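Local atomic coordinates of dinoflagellate luciferase (Lingulodinium polyedrum, PDB entry 1VPR), a protein that catalyses the oxidation of dinoflagellate luciferin by molecular oxygen, emitting blue light in night-time flashes, this chain being the third of its three homologous luciferase domains. Residues N11-V22 with L67-G75. Sequence-based numbering, arbitrary orientation.
Sequences NKLGGALNAKHV and LGGKNASGG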
loop_
_atom_site.group_PDB
_atom_site.type_symbol
_atom_site.label_atom_id
_atom_site.label_comp_id
_atom_site.label_asym_id
_atom_site.label_seq_id
_atom_site.Cartn_x
_atom_site.Cartn_y
_atom_site.Cartn_z
ATOM N N ASN A 11 14.995 15.128 -12.031
ATOM C CA ASN A 11 15.725 15.426 -10.805
ATOM C C ASN A 11 16.388 14.149 -10.297
ATOM O O ASN A 11 15.712 13.190 -9.920
ATOM C CB ASN A 11 14.796 15.996 -9.723
ATOM C CG ASN A 11 15.561 16.552 -8.520
ATOM O OD1 ASN A 11 16.763 16.283 -8.338
ATOM N ND2 ASN A 11 14.867 17.326 -7.688
ATOM N N LYS A 12 17.719 14.150 -10.293
ATOM C CA LYS A 12 18.496 13.002 -9.839
ATOM C C LYS A 12 18.616 12.928 -8.320
ATOM O O LYS A 12 18.853 11.846 -7.764
ATOM C CB LYS A 12 19.903 13.045 -10.463
ATOM C CG LYS A 12 19.911 12.804 -11.970
ATOM C CD LYS A 12 21.299 12.955 -12.596
ATOM C CE LYS A 12 21.730 14.418 -12.622
ATOM N NZ LYS A 12 22.986 14.587 -13.395
ATOM N N LEU A 13 18.460 14.066 -7.646
ATOM C CA LEU A 13 18.586 14.105 -6.188
ATOM C C LEU A 13 17.347 13.636 -5.418
ATOM O O LEU A 13 17.476 13.055 -4.334
ATOM C CB LEU A 13 18.961 15.513 -5.725
ATOM C CG LEU A 13 20.337 16.014 -6.188
ATOM C CD1 LEU A 13 20.448 17.526 -5.997
ATOM C CD2 LEU A 13 21.408 15.284 -5.399
ATOM N N GLY A 14 16.158 13.883 -5.967
ATOM C CA GLY A 14 14.945 13.473 -5.281
ATOM C C GLY A 14 13.686 13.710 -6.089
ATOM O O GLY A 14 13.707 13.640 -7.319
ATOM N N GLY A 15 12.586 13.998 -5.402
ATOM C CA GLY A 15 11.332 14.212 -6.109
ATOM C C GLY A 15 10.605 12.895 -6.325
ATOM O O GLY A 15 11.117 11.829 -5.961
ATOM N N ALA A 16 9.416 12.944 -6.924
ATOM C CA ALA A 16 8.648 11.724 -7.156
ATOM C C ALA A 16 9.450 10.783 -8.061
ATOM O O ALA A 16 10.264 11.232 -8.887
ATOM C CB ALA A 16 7.271 12.065 -7.794
ATOM N N LEU A 17 9.216 9.484 -7.904
ATOM C CA LEU A 17 9.923 8.477 -8.681
ATOM C C LEU A 17 9.946 8.742 -10.196
ATOM O O LEU A 17 8.896 8.894 -10.835
ATOM C CB LEU A 17 9.317 7.089 -8.415
ATOM C CG LEU A 17 10.154 5.903 -8.906
ATOM C CD1 LEU A 17 11.533 5.994 -8.256
ATOM C CD2 LEU A 17 9.498 4.566 -8.555
ATOM N N ASN A 18 11.138 8.815 -10.790
ATOM C CA ASN A 18 11.189 9.010 -12.230
ATOM C C ASN A 18 12.195 8.038 -12.860
ATOM O O ASN A 18 12.967 7.371 -12.153
ATOM C CB ASN A 18 11.525 10.463 -12.578
ATOM C CG ASN A 18 12.866 10.899 -12.031
ATOM O OD1 ASN A 18 13.848 10.153 -12.104
ATOM N ND2 ASN A 18 12.924 12.117 -11.493
ATOM N N ALA A 19 12.168 7.952 -14.187
ATOM C CA ALA A 19 13.037 7.049 -14.927
ATOM C C ALA A 19 14.523 7.194 -14.600
ATOM O O ALA A 19 15.246 6.198 -14.569
ATOM C CB ALA A 19 12.796 7.219 -16.424
ATOM N N LYS A 20 14.983 8.421 -14.350
ATOM C CA LYS A 20 16.395 8.649 -14.019
ATOM C C LYS A 20 16.780 7.989 -12.685
ATOM O O LYS A 20 17.913 7.529 -12.509
ATOM C CB LYS A 20 16.699 10.155 -13.972
ATOM N N HIS A 21 15.835 7.931 -11.749
ATOM C CA HIS A 21 16.089 7.324 -10.440
ATOM C C HIS A 21 16.370 5.828 -10.525
ATOM O O HIS A 21 17.155 5.282 -9.741
ATOM C CB HIS A 21 14.874 7.513 -9.520
ATOM C CG HIS A 21 14.573 8.939 -9.186
ATOM N ND1 HIS A 21 13.422 9.316 -8.527
ATOM C CD2 HIS A 21 15.282 10.076 -9.388
ATOM C CE1 HIS A 21 13.434 10.622 -8.334
ATOM N NE2 HIS A 21 14.554 11.108 -8.845
ATOM N N VAL A 22 15.728 5.162 -11.478
ATOM C CA VAL A 22 15.862 3.718 -11.604
ATOM C C VAL A 22 16.530 3.213 -12.882
ATOM O O VAL A 22 16.426 2.025 -13.220
ATOM C CB VAL A 22 14.472 3.055 -11.494
ATOM C CG1 VAL A 22 13.838 3.412 -10.167
ATOM C CG2 VAL A 22 13.578 3.522 -12.646
ATOM N N LEU A 67 14.058 5.004 -2.709
ATOM C CA LEU A 67 13.563 5.582 -3.952
ATOM C C LEU A 67 12.213 6.294 -3.829
ATOM O O LEU A 67 11.281 5.767 -3.202
ATOM C CB LEU A 67 13.417 4.492 -5.024
ATOM C CG LEU A 67 14.645 3.686 -5.461
ATOM C CD1 LEU A 67 14.197 2.446 -6.251
ATOM C CD2 LEU A 67 15.553 4.568 -6.308
ATOM N N GLY A 68 12.132 7.488 -4.419
ATOM C CA GLY A 68 10.882 8.237 -4.500
ATOM C C GLY A 68 10.237 9.091 -3.418
ATOM O O GLY A 68 9.222 9.743 -3.707
ATOM N N GLY A 69 10.776 9.116 -2.203
ATOM C CA GLY A 69 10.138 9.907 -1.154
ATOM C C GLY A 69 10.795 11.196 -0.700
ATOM O O GLY A 69 10.316 11.850 0.244
ATOM N N LYS A 70 11.857 11.602 -1.387
ATOM C CA LYS A 70 12.591 12.802 -1.003
ATOM C C LYS A 70 12.151 14.116 -1.624
ATOM O O LYS A 70 11.582 14.136 -2.713
ATOM C CB LYS A 70 14.079 12.617 -1.324
ATOM C CG LYS A 70 14.691 11.359 -0.758
ATOM C CD LYS A 70 16.202 11.444 -0.825
ATOM C CE LYS A 70 16.822 10.154 -1.283
ATOM N NZ LYS A 70 16.437 9.022 -0.418
ATOM N N ASN A 71 12.444 15.218 -0.928
ATOM C CA ASN A 71 12.131 16.546 -1.448
ATOM C C ASN A 71 13.066 16.796 -2.637
ATOM O O ASN A 71 13.859 15.926 -2.997
ATOM C CB ASN A 71 12.298 17.650 -0.384
ATOM C CG ASN A 71 13.680 17.685 0.234
ATOM O OD1 ASN A 71 14.695 17.573 -0.466
ATOM N ND2 ASN A 71 13.732 17.858 1.566
ATOM N N ALA A 72 12.986 17.968 -3.246
ATOM C CA ALA A 72 13.799 18.243 -4.431
ATOM C C ALA A 72 15.316 18.273 -4.246
ATOM O O ALA A 72 16.058 18.074 -5.204
ATOM C CB ALA A 72 13.338 19.536 -5.082
ATOM N N SER A 73 15.790 18.510 -3.035
ATOM C CA SER A 73 17.223 18.558 -2.852
ATOM C C SER A 73 17.775 17.320 -2.179
ATOM O O SER A 73 18.885 17.348 -1.648
ATOM C CB SER A 73 17.618 19.830 -2.084
ATOM O OG SER A 73 17.021 19.888 -0.806
ATOM N N GLY A 74 17.008 16.228 -2.201
ATOM C CA GLY A 74 17.489 15.005 -1.585
ATOM C C GLY A 74 17.240 14.762 -0.091
ATOM O O GLY A 74 17.736 13.773 0.463
ATOM N N GLY A 75 16.492 15.645 0.568
ATOM C CA GLY A 75 16.215 15.447 1.977
ATOM C C GLY A 75 14.843 14.828 2.130
ATOM O O GLY A 75 14.172 14.575 1.135
HETATM O O HOH W 1 12.886 10.854 -4.097
HETATM O O HOH W 2 6.973 8.844 -5.866
#
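Gly-15 lies where the two loops press together: its backbone N donates to Lys-70 O at 2.9 Å, and more weakly to Asn-71 O. Beside it, Gly-14 CA approaches Asn-71 O to 3.5 Å in a CA-H...O contact, and a CB on Gly-14 would collide with that oxygen. Glycine thus brings main chain against main chain, while one water links Gly-15 O to Lys-70 N and another joins Leu-17 N to Gly-68 O. Arg-208, from strand 206-212 of the calycin barrel, donates to Gly-68 O and Lys-70 O and so holds the 67-75 loop to the barrel; the 11-22 loop joins it through the Gly-15 bond and the two waters. At the apolar end, Leu-67 is the shared partner: its CB meets Leu-17 CD1 at 4.0 Å, its CD1 meets Val-22 CG1, and Phe-29 touches both Leu-67 and Val-22.

The opposite end is looser and faces solvent, with Leu-13, Ala-72 and Ser-73 exposed. Here Asn-11, its CG anti to the backbone N (chi1 -170°), extends its amide to the type I turn 71-74. Its ND2 donates, nearly straight, to a lone pair of Ala-72 O at 2.9 Å. OD1 of the same amide accepts from Leu-13 N in an Asx turn, which fixes its rotation. With an alanine in place of Asn-11, Ala-72 O is likely to lose this donor and the turn at Leu-13 its acceptor. In the facing loop, Asn-71 OD1 is gripped from opposite faces of its amide plane by Ser-73 N and by Gly-75 N just past the turn.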